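Local structure of uncharacterized CBS-domain protein (Klebsiella pneumoniae subsp. pneumoniae, 3HF7) at residues 12-17 with 37-42; 77-82 with 102-107. The protein is of unknown function, but this CBS-domain pair, one piece of a longer predicted membrane protein, binds AMP and may regulate the whole protein. All coordinates share one frame; numbering follows the deposited sequence.

Contact 1. Residues 12-17 with 37-42; sequences NEIVGI and RIVLYR. With AMP (adenosine monophosphate), chain B.
The adenine end of the AMP pocket is built where Val-15 meets Ile-38 and Val-39, at the start of a parallel strand pair. Val-15 reads the base with its backbone: its N donates to AMP N1 at 2.9 Å, while its O accepts from AMP N6 at 3.1 Å. The amino group also donates to Arg-37 O on the other segment (2.9 Å), so N6 bridges residues 12-17 and 37-42. Val-15 O has a second, weak partner in Val-39 N, 3.4 Å away. Recognition by main chain leaves the side chains to supply apolar packing: Val-15 CG1, anti to its own N (chi1 -180°), comes against Ile-38 CG2, and the CG2 branch lies near N1.

These are the two parallel strands of a beta-alpha-beta crossover whose helix 23-31 covers the face bearing Ile-17 and Ile-38. Beyond the ligand the strand pairing continues: Ile-17 N donates to Val-39 O at 2.7 Å, and Tyr-41 N to Ile-17 O at 3.0 Å. Ile-17 and Ile-38 cross at an angle, their CD1 methyls meeting, and beta-branched isoleucines, favoured in strands, give both an apolar surface to Leu-30 of the helix. Behind the sheet, Ile-14 CG2 touches Val-39 CG2 (3.7 Å). Gly-16, lacking a side chain, lets its backbone run close to Val-39 O and to the Tyr-41 ring. With CG between N and the carbonyl carbon (chi1 62°), that ring turns across to the neighbouring strand, with Ile-17 O over one face, toward the rim and 3.5 Å from CD2.

Contact 2. Residues 77-82 with 102-107; sequences DEIYFV and VGLVVD
Phe-81 and Val-82 pair in parallel with Leu-104 and Val-105, and three backbone hydrogen bonds join the segments. Leu-104 N donates to Tyr-80 O at 2.8 Å, Leu-104 O receives Val-82 N at 2.9 Å, and Val-106 N reaches Val-82 O at 2.8 Å. Leu-104 thus uses both its N and its O on the same neighbour, as alternate residues of a parallel strand do, to the residues before and after the one opposite, Phe-81. Between these bonds, CA-H groups of Gly-103, Phe-81 and Val-105 also lean on the carbonyls.

The side chains of Phe-81 and Leu-104 lie side by side and point the same way, with Phe-81 CE1 3.8 Å from Leu-104 CB. Ile-79 fills the angle between them: its CG2, anti to the backbone N, rests over one face of the Phe-81 ring toward the rim and also meets Leu-104 CG at 3.6 Å. A beta-branched chain serves well here because one methyl can touch both neighbours while CD1 reaches on to Leu-104 CD1. Val-106 CB also approaches the phenyl group, 4.1 Å from CD1.

Tyr-80 departs to the other side. Extended by a chi1 of 173°, its ring presents an edge to Val-102 O, which lies in the ring plane 3.6 Å from CD2; Gly-103 offers no side chain to obstruct it. Second-shell residues fix its direction, since OH is hydrogen-bonded to Gln-91 OE1 and the ring meets that of Phe-95. Both belong to helix 88-98, which joins the two strands in a beta-alpha-beta crossover and also packs on Val-82, while strand 112-117 flanks 102-106 antiparallel and Met-51 of strand 48-53 reaches Val-102 and Leu-104.

In the fold
Contact 1 closes before contact 2 opens, so the two follow one another along the chain, each joining the parallel strands of a beta-alpha-beta unit, bridged by helix 23-31 and helix 88-98 respectively. They belong to different sheets, the three-stranded one and the four-stranded one, yet their centres lie only about 12 Å apart. The sheets face each other through aliphatic contacts, such as Ile-14 CD1 with Leu-104 CD2 and Val-39 CG1 with Ile-79 CD1. The repeated arrangement is that of a CBS-domain pair. The adenine of AMP is bonded at contact 1; His-35 and Gly-36, and Thr-117 and Asp-120 beyond contact 2 in sequence, bind AMP as well, so the ligand spans both halves.

Contact 1. Residues 12-17 with 37-42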
ATOM      1  N   ASN A  12       2.921  -4.835  11.140  1.00 30.10           N
ATOM      2  CA  ASN A  12       1.997  -5.931  11.500  1.00 30.05           C
ATOM      3  C   ASN A  12       0.531  -5.710  11.094  1.00 29.76           C
ATOM      4  O   ASN A  12      -0.234  -6.669  10.930  1.00 30.20           O
ATOM      5  CB  ASN A  12       2.068  -6.218  13.013  1.00 30.37           C
ATOM      6  CG  ASN A  12       2.241  -4.936  13.867  1.00 31.83           C
ATOM      7  OD1 ASN A  12       3.257  -4.213  13.759  1.00 32.67           O
ATOM      8  ND2 ASN A  12       1.263  -4.672  14.734  1.00 31.48           N
ATOM      9  N   GLU A  13       0.146  -4.449  10.940  1.00 28.74           N
ATOM     10  CA  GLU A  13      -1.238  -4.087  10.708  1.00 27.85           C
ATOM     11  C   GLU A  13      -1.497  -3.700   9.261  1.00 27.16           C
ATOM     12  O   GLU A  13      -2.571  -3.195   8.926  1.00 26.91           O
ATOM     13  CB  GLU A  13      -1.592  -2.898  11.571  1.00 28.25           C
ATOM     14  CG  GLU A  13      -1.101  -2.994  12.973  1.00 29.22           C
ATOM     15  CD  GLU A  13      -2.187  -2.623  13.933  1.00 30.98           C
ATOM     16  OE1 GLU A  13      -2.174  -1.482  14.459  1.00 30.48           O
ATOM     17  OE2 GLU A  13      -3.081  -3.476  14.118  1.00 32.68           O
ATOM     18  N   ILE A  14      -0.504  -3.907   8.407  1.00 26.25           N
ATOM     19  CA  ILE A  14      -0.657  -3.634   6.993  1.00 25.16           C
ATOM     20  C   ILE A  14      -1.489  -4.747   6.372  1.00 25.33           C
ATOM     21  O   ILE A  14      -1.126  -5.924   6.465  1.00 25.70           O
ATOM     22  CB  ILE A  14       0.712  -3.518   6.296  1.00 24.66           C
ATOM     23  CG1 ILE A  14       1.500  -2.354   6.899  1.00 24.00           C
ATOM     24  CG2 ILE A  14       0.534  -3.288   4.825  1.00 24.41           C
ATOM     25  CD1 ILE A  14       2.834  -2.040   6.239  1.00 22.22           C
ATOM     26  N   VAL A  15      -2.615  -4.377   5.764  1.00 25.09           N
ATOM     27  CA  VAL A  15      -3.426  -5.314   4.980  1.00 24.55           C
ATOM     28  C   VAL A  15      -2.859  -5.466   3.566  1.00 24.60           C
ATOM     29  O   VAL A  15      -2.706  -4.495   2.813  1.00 24.57           O
ATOM     30  CB  VAL A  15      -4.906  -4.884   4.886  1.00 24.57           C
ATOM     31  CG1 VAL A  15      -5.692  -5.891   4.071  1.00 24.26           C
ATOM     32  CG2 VAL A  15      -5.523  -4.738   6.282  1.00 24.48           C
ATOM     33  N   GLY A  16      -2.531  -6.697   3.222  1.00 24.57           N
ATOM     34  CA  GLY A  16      -2.038  -7.016   1.905  1.00 24.98           C
ATOM     35  C   GLY A  16      -2.381  -8.460   1.608  1.00 25.39           C
ATOM     36  O   GLY A  16      -3.001  -9.146   2.429  1.00 25.38           O
ATOM     37  N   ILE A  17      -1.993  -8.924   0.428  1.00 25.58           N
ATOM     38  CA  ILE A  17      -2.249 -10.297   0.049  1.00 25.75           C
ATOM     39  C   ILE A  17      -0.968 -10.951  -0.400  1.00 25.82           C
ATOM     40  O   ILE A  17      -0.184 -10.396  -1.177  1.00 25.59           O
ATOM     41  CB  ILE A  17      -3.301 -10.434  -1.092  1.00 25.65           C
ATOM     42  CG1 ILE A  17      -4.556  -9.621  -0.797  1.00 25.55           C
ATOM     43  CG2 ILE A  17      -3.696 -11.891  -1.286  1.00 26.15           C
ATOM     44  CD1 ILE A  17      -5.420  -9.397  -2.051  1.00 25.13           C
ATOM     45  N   ARG A  37      -6.468   0.799  -0.908  1.00 25.97           N
ATOM     46  CA  ARG A  37      -5.267   0.224  -1.516  1.00 25.68           C
ATOM     47  C   ARG A  37      -4.771  -0.929  -0.637  1.00 25.39           C
ATOM     48  O   ARG A  37      -4.984  -0.930   0.569  1.00 25.49           O
ATOM     49  CB  ARG A  37      -4.164   1.275  -1.697  1.00 25.64           C
ATOM     50  CG  ARG A  37      -4.629   2.702  -1.961  1.00 25.69           C
ATOM     51  CD  ARG A  37      -4.728   3.007  -3.443  1.00 26.98           C
ATOM     52  NE  ARG A  37      -3.665   3.875  -3.988  1.00 26.54           N
ATOM     53  CZ  ARG A  37      -3.852   5.147  -4.354  1.00 26.02           C
ATOM     54  NH1 ARG A  37      -5.058   5.678  -4.198  1.00 25.02           N
ATOM     55  NH2 ARG A  37      -2.850   5.886  -4.864  1.00 24.36           N
ATOM     56  N   ILE A  38      -4.122  -1.920  -1.234  1.00 25.41           N
ATOM     57  CA  ILE A  38      -3.559  -3.031  -0.456  1.00 25.16           C
ATOM     58  C   ILE A  38      -2.310  -3.567  -1.105  1.00 25.18           C
ATOM     59  O   ILE A  38      -2.176  -3.519  -2.326  1.00 25.34           O
ATOM     60  CB  ILE A  38      -4.529  -4.204  -0.283  1.00 25.00           C
ATOM     61  CG1 ILE A  38      -5.138  -4.588  -1.628  1.00 24.72           C
ATOM     62  CG2 ILE A  38      -5.577  -3.879   0.777  1.00 25.48           C
ATOM     63  CD1 ILE A  38      -4.994  -6.022  -1.943  1.00 24.40           C
ATOM     64  N   VAL A  39      -1.412  -4.104  -0.276  1.00 25.31           N
ATOM     65  CA  VAL A  39      -0.102  -4.535  -0.742  1.00 24.91           C
ATOM     66  C   VAL A  39      -0.202  -5.927  -1.347  1.00 25.05           C
ATOM     67  O   VAL A  39      -0.817  -6.826  -0.772  1.00 25.55           O
ATOM     68  CB  VAL A  39       0.979  -4.491   0.388  1.00 24.73           C
ATOM     69  CG1 VAL A  39       2.371  -4.767  -0.175  1.00 24.04           C
ATOM     70  CG2 VAL A  39       0.973  -3.153   1.109  1.00 24.16           C
ATOM     71  N   LEU A  40       0.393  -6.087  -2.524  1.00 24.83           N
ATOM     72  CA  LEU A  40       0.613  -7.402  -3.106  1.00 24.47           C
ATOM     73  C   LEU A  40       2.046  -7.814  -2.804  1.00 24.85           C
ATOM     74  O   LEU A  40       2.992  -7.068  -3.088  1.00 24.71           O
ATOM     75  CB  LEU A  40       0.363  -7.362  -4.617  1.00 23.71           C
ATOM     76  CG  LEU A  40      -1.029  -6.925  -5.098  1.00 22.61           C
ATOM     77  CD1 LEU A  40      -1.079  -6.960  -6.634  1.00 21.20           C
ATOM     78  CD2 LEU A  40      -2.167  -7.771  -4.473  1.00 18.52           C
ATOM     79  N   TYR A  41       2.207  -8.989  -2.210  1.00 25.39           N
ATOM     80  CA  TYR A  41       3.542  -9.503  -1.927  1.00 26.19           C
ATOM     81  C   TYR A  41       3.629 -11.021  -2.127  1.00 27.16           C
ATOM     82  O   TYR A  41       2.609 -11.728  -2.202  1.00 27.18           O
ATOM     83  CB  TYR A  41       3.942  -9.158  -0.492  1.00 26.10           C
ATOM     84  CG  TYR A  41       3.040  -9.772   0.556  1.00 26.37           C
ATOM     85  CD1 TYR A  41       3.181 -11.113   0.942  1.00 27.54           C
ATOM     86  CD2 TYR A  41       2.038  -9.021   1.158  1.00 25.82           C
ATOM     87  CE1 TYR A  41       2.344 -11.669   1.906  1.00 26.75           C
ATOM     88  CE2 TYR A  41       1.198  -9.574   2.110  1.00 24.75           C
ATOM     89  CZ  TYR A  41       1.352 -10.878   2.473  1.00 25.45           C
ATOM     90  OH  TYR A  41       0.510 -11.389   3.425  1.00 27.70           O
ATOM     91  N   ARG A  42       4.857 -11.517  -2.181  1.00 27.64           N
ATOM     92  CA  ARG A  42       5.087 -12.931  -2.268  1.00 28.31           C
ATOM     93  C   ARG A  42       5.681 -13.393  -0.926  1.00 28.44           C
ATOM     94  O   ARG A  42       6.823 -13.049  -0.589  1.00 28.39           O
ATOM     95  CB  ARG A  42       6.034 -13.194  -3.430  1.00 28.44           C
ATOM     96  CG  ARG A  42       5.918 -14.560  -4.076  1.00 30.74           C
ATOM     97  CD  ARG A  42       6.754 -14.600  -5.361  1.00 34.27           C
ATOM     98  NE  ARG A  42       7.824 -13.598  -5.306  1.00 36.76           N
ATOM     99  CZ  ARG A  42       8.018 -12.618  -6.199  1.00 38.03           C
ATOM    100  NH1 ARG A  42       7.235 -12.490  -7.273  1.00 38.34           N
ATOM    101  NH2 ARG A  42       9.025 -11.768  -6.018  1.00 38.70           N
TER
HETATM  102  P   AMP B   1      -9.065   3.715   3.398  1.00 74.49           P
HETATM  103  O1P AMP B   1      -9.615   2.672   4.356  1.00 73.97           O
HETATM  104  O2P AMP B   1      -8.286   3.175   2.222  1.00 74.62           O
HETATM  105  O3P AMP B   1     -10.017   4.812   3.003  1.00 74.98           O
HETATM  106  O5' AMP B   1      -7.969   4.529   4.272  1.00 74.75           O
HETATM  107  C5' AMP B   1      -8.175   4.856   5.655  1.00 71.19           C
HETATM  108  C4' AMP B   1      -6.863   4.802   6.438  1.00 69.25           C
HETATM  109  O4' AMP B   1      -6.551   3.460   6.812  1.00 67.86           O
HETATM  110  C3' AMP B   1      -5.650   5.324   5.663  1.00 69.96           C
HETATM  111  O3' AMP B   1      -5.384   6.727   5.867  1.00 71.65           O
HETATM  112  C2' AMP B   1      -4.508   4.478   6.181  1.00 68.72           C
HETATM  113  O2' AMP B   1      -3.874   5.112   7.284  1.00 68.33           O
HETATM  114  C1' AMP B   1      -5.145   3.198   6.675  1.00 68.20           C
HETATM  115  N9  AMP B   1      -4.837   2.185   5.630  1.00 67.70           N
HETATM  116  C8  AMP B   1      -5.028   2.398   4.319  1.00 67.92           C
HETATM  117  N7  AMP B   1      -4.652   1.328   3.585  1.00 68.20           N
HETATM  118  C5  AMP B   1      -4.197   0.399   4.425  1.00 67.22           C
HETATM  119  C6  AMP B   1      -3.644  -0.957   4.264  1.00 67.17           C
HETATM  120  N6  AMP B   1      -3.530  -1.509   3.030  1.00 66.17           N
HETATM  121  N1  AMP B   1      -3.276  -1.610   5.392  1.00 68.02           N
HETATM  122  C2  AMP B   1      -3.395  -1.055   6.621  1.00 68.14           C
HETATM  123  N3  AMP B   1      -3.884   0.188   6.827  1.00 68.29           N
HETATM  124  C4  AMP B   1      -4.306   0.959   5.782  1.00 67.64           C

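Contact 2. Residues 77-82 with 102-107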
ATOM      1  N   ASP A  77       0.081  -0.746  -8.880  1.00 27.49           N
ATOM      2  CA  ASP A  77       1.118   0.271  -9.099  1.00 27.84           C
ATOM      3  C   ASP A  77       2.329  -0.045  -8.262  1.00 27.86           C
ATOM      4  O   ASP A  77       2.225  -0.633  -7.176  1.00 27.42           O
ATOM      5  CB  ASP A  77       0.620   1.641  -8.681  1.00 27.81           C
ATOM      6  CG  ASP A  77      -0.745   1.945  -9.230  1.00 29.82           C
ATOM      7  OD1 ASP A  77      -0.845   2.180 -10.466  1.00 31.32           O
ATOM      8  OD2 ASP A  77      -1.713   1.948  -8.429  1.00 30.51           O
ATOM      9  N   GLU A  78       3.487   0.378  -8.743  1.00 28.01           N
ATOM     10  CA  GLU A  78       4.686   0.182  -7.969  1.00 28.08           C
ATOM     11  C   GLU A  78       4.532   0.857  -6.628  1.00 27.46           C
ATOM     12  O   GLU A  78       3.880   1.880  -6.517  1.00 26.97           O
ATOM     13  CB  GLU A  78       5.892   0.711  -8.715  1.00 28.39           C
ATOM     14  CG  GLU A  78       6.702  -0.410  -9.327  1.00 30.95           C
ATOM     15  CD  GLU A  78       6.101  -0.941 -10.612  1.00 34.12           C
ATOM     16  OE1 GLU A  78       5.706  -2.127 -10.646  1.00 37.50           O
ATOM     17  OE2 GLU A  78       6.030  -0.183 -11.598  1.00 35.96           O
ATOM     18  N   ILE A  79       5.102   0.255  -5.599  1.00 27.41           N
ATOM     19  CA  ILE A  79       5.037   0.849  -4.286  1.00 27.54           C
ATOM     20  C   ILE A  79       5.878   2.140  -4.233  1.00 28.26           C
ATOM     21  O   ILE A  79       6.975   2.214  -4.812  1.00 28.77           O
ATOM     22  CB  ILE A  79       5.528  -0.145  -3.251  1.00 27.21           C
ATOM     23  CG1 ILE A  79       4.656  -1.397  -3.320  1.00 26.87           C
ATOM     24  CG2 ILE A  79       5.509   0.469  -1.870  1.00 26.89           C
ATOM     25  CD1 ILE A  79       5.086  -2.505  -2.393  1.00 24.08           C
ATOM     26  N   TYR A  80       5.342   3.163  -3.570  1.00 28.27           N
ATOM     27  CA  TYR A  80       6.118   4.347  -3.226  1.00 28.55           C
ATOM     28  C   TYR A  80       6.767   4.171  -1.853  1.00 28.81           C
ATOM     29  O   TYR A  80       6.070   3.926  -0.853  1.00 28.72           O
ATOM     30  CB  TYR A  80       5.210   5.571  -3.223  1.00 28.76           C
ATOM     31  CG  TYR A  80       5.828   6.857  -2.712  1.00 28.83           C
ATOM     32  CD1 TYR A  80       7.042   7.346  -3.222  1.00 29.70           C
ATOM     33  CD2 TYR A  80       5.173   7.618  -1.755  1.00 29.60           C
ATOM     34  CE1 TYR A  80       7.598   8.556  -2.759  1.00 29.33           C
ATOM     35  CE2 TYR A  80       5.717   8.817  -1.288  1.00 30.00           C
ATOM     36  CZ  TYR A  80       6.921   9.281  -1.789  1.00 30.15           C
ATOM     37  OH  TYR A  80       7.426  10.478  -1.304  1.00 32.25           O
ATOM     38  N   PHE A  81       8.097   4.301  -1.810  1.00 28.91           N
ATOM     39  CA  PHE A  81       8.862   4.062  -0.577  1.00 28.69           C
ATOM     40  C   PHE A  81       9.353   5.329   0.086  1.00 28.98           C
ATOM     41  O   PHE A  81       9.926   6.192  -0.570  1.00 29.70           O
ATOM     42  CB  PHE A  81      10.027   3.128  -0.856  1.00 28.39           C
ATOM     43  CG  PHE A  81       9.606   1.711  -1.051  1.00 27.60           C
ATOM     44  CD1 PHE A  81       9.103   0.970   0.027  1.00 26.36           C
ATOM     45  CD2 PHE A  81       9.675   1.124  -2.309  1.00 26.77           C
ATOM     46  CE1 PHE A  81       8.700  -0.330  -0.135  1.00 25.34           C
ATOM     47  CE2 PHE A  81       9.262  -0.189  -2.489  1.00 26.51           C
ATOM     48  CZ  PHE A  81       8.783  -0.917  -1.396  1.00 26.57           C
ATOM     49  N   VAL A  82       9.113   5.421   1.393  1.00 29.02           N
ATOM     50  CA  VAL A  82       9.456   6.584   2.223  1.00 28.73           C
ATOM     51  C   VAL A  82      10.463   6.162   3.295  1.00 28.71           C
ATOM     52  O   VAL A  82      10.170   5.262   4.084  1.00 28.64           O
ATOM     53  CB  VAL A  82       8.201   7.113   2.965  1.00 28.63           C
ATOM     54  CG1 VAL A  82       8.557   8.239   3.936  1.00 28.46           C
ATOM     55  CG2 VAL A  82       7.152   7.562   1.977  1.00 29.21           C
ATOM     56  N   VAL A 102      -0.186   7.149  -0.920  1.00 24.32           N
ATOM     57  CA  VAL A 102       0.171   6.088   0.017  1.00 23.00           C
ATOM     58  C   VAL A 102       1.636   5.685  -0.152  1.00 22.46           C
ATOM     59  O   VAL A 102       2.171   5.631  -1.263  1.00 22.11           O
ATOM     60  CB  VAL A 102      -0.732   4.850  -0.146  1.00 22.88           C
ATOM     61  CG1 VAL A 102      -0.234   3.707   0.721  1.00 23.30           C
ATOM     62  CG2 VAL A 102      -2.150   5.172   0.256  1.00 23.04           C
ATOM     63  N   GLY A 103       2.289   5.410   0.967  1.00 21.94           N
ATOM     64  CA  GLY A 103       3.678   5.034   0.927  1.00 21.48           C
ATOM     65  C   GLY A 103       3.944   3.945   1.923  1.00 21.06           C
ATOM     66  O   GLY A 103       3.240   3.817   2.926  1.00 20.94           O
ATOM     67  N   LEU A 104       4.954   3.144   1.623  1.00 20.85           N
ATOM     68  CA  LEU A 104       5.450   2.167   2.569  1.00 20.62           C
ATOM     69  C   LEU A 104       6.693   2.747   3.193  1.00 20.82           C
ATOM     70  O   LEU A 104       7.615   3.179   2.471  1.00 20.85           O
ATOM     71  CB  LEU A 104       5.747   0.837   1.881  1.00 20.24           C
ATOM     72  CG  LEU A 104       4.479   0.037   1.550  1.00 19.39           C
ATOM     73  CD1 LEU A 104       4.862  -1.393   1.214  1.00 20.27           C
ATOM     74  CD2 LEU A 104       3.479   0.068   2.700  1.00 18.76           C
ATOM     75  N   VAL A 105       6.692   2.792   4.531  1.00 21.30           N
ATOM     76  CA  VAL A 105       7.839   3.299   5.284  1.00 22.10           C
ATOM     77  C   VAL A 105       8.901   2.231   5.413  1.00 22.65           C
ATOM     78  O   VAL A 105       8.638   1.118   5.856  1.00 22.42           O
ATOM     79  CB  VAL A 105       7.466   3.802   6.689  1.00 22.04           C
ATOM     80  CG1 VAL A 105       8.737   4.132   7.499  1.00 22.16           C
ATOM     81  CG2 VAL A 105       6.572   5.027   6.572  1.00 22.35           C
ATOM     82  N   VAL A 106      10.113   2.600   5.032  1.00 23.83           N
ATOM     83  CA  VAL A 106      11.169   1.633   4.892  1.00 24.69           C
ATOM     84  C   VAL A 106      12.486   2.035   5.560  1.00 25.17           C
ATOM     85  O   VAL A 106      12.887   3.196   5.593  1.00 25.36           O
ATOM     86  CB  VAL A 106      11.345   1.242   3.404  1.00 24.61           C
ATOM     87  CG1 VAL A 106      12.535   1.950   2.785  1.00 24.62           C
ATOM     88  CG2 VAL A 106      11.469  -0.249   3.274  1.00 24.20           C
ATOM     89  N   ASP A 107      13.114   1.012   6.107  1.00 26.01           N
ATOM     90  CA  ASP A 107      14.423   1.019   6.712  1.00 26.44           C
ATOM     91  C   ASP A 107      15.507   1.392   5.746  1.00 26.62           C
ATOM     92  O   ASP A 107      15.272   1.450   4.544  1.00 26.74           O
ATOM     93  CB  ASP A 107      14.702  -0.429   7.011  1.00 26.85           C
ATOM     94  CG  ASP A 107      15.319  -0.619   8.299  1.00 28.47           C
ATOM     95  OD1 ASP A 107      14.877   0.056   9.249  1.00 29.68           O
ATOM     96  OD2 ASP A 107      16.235  -1.464   8.367  1.00 32.53           O
TER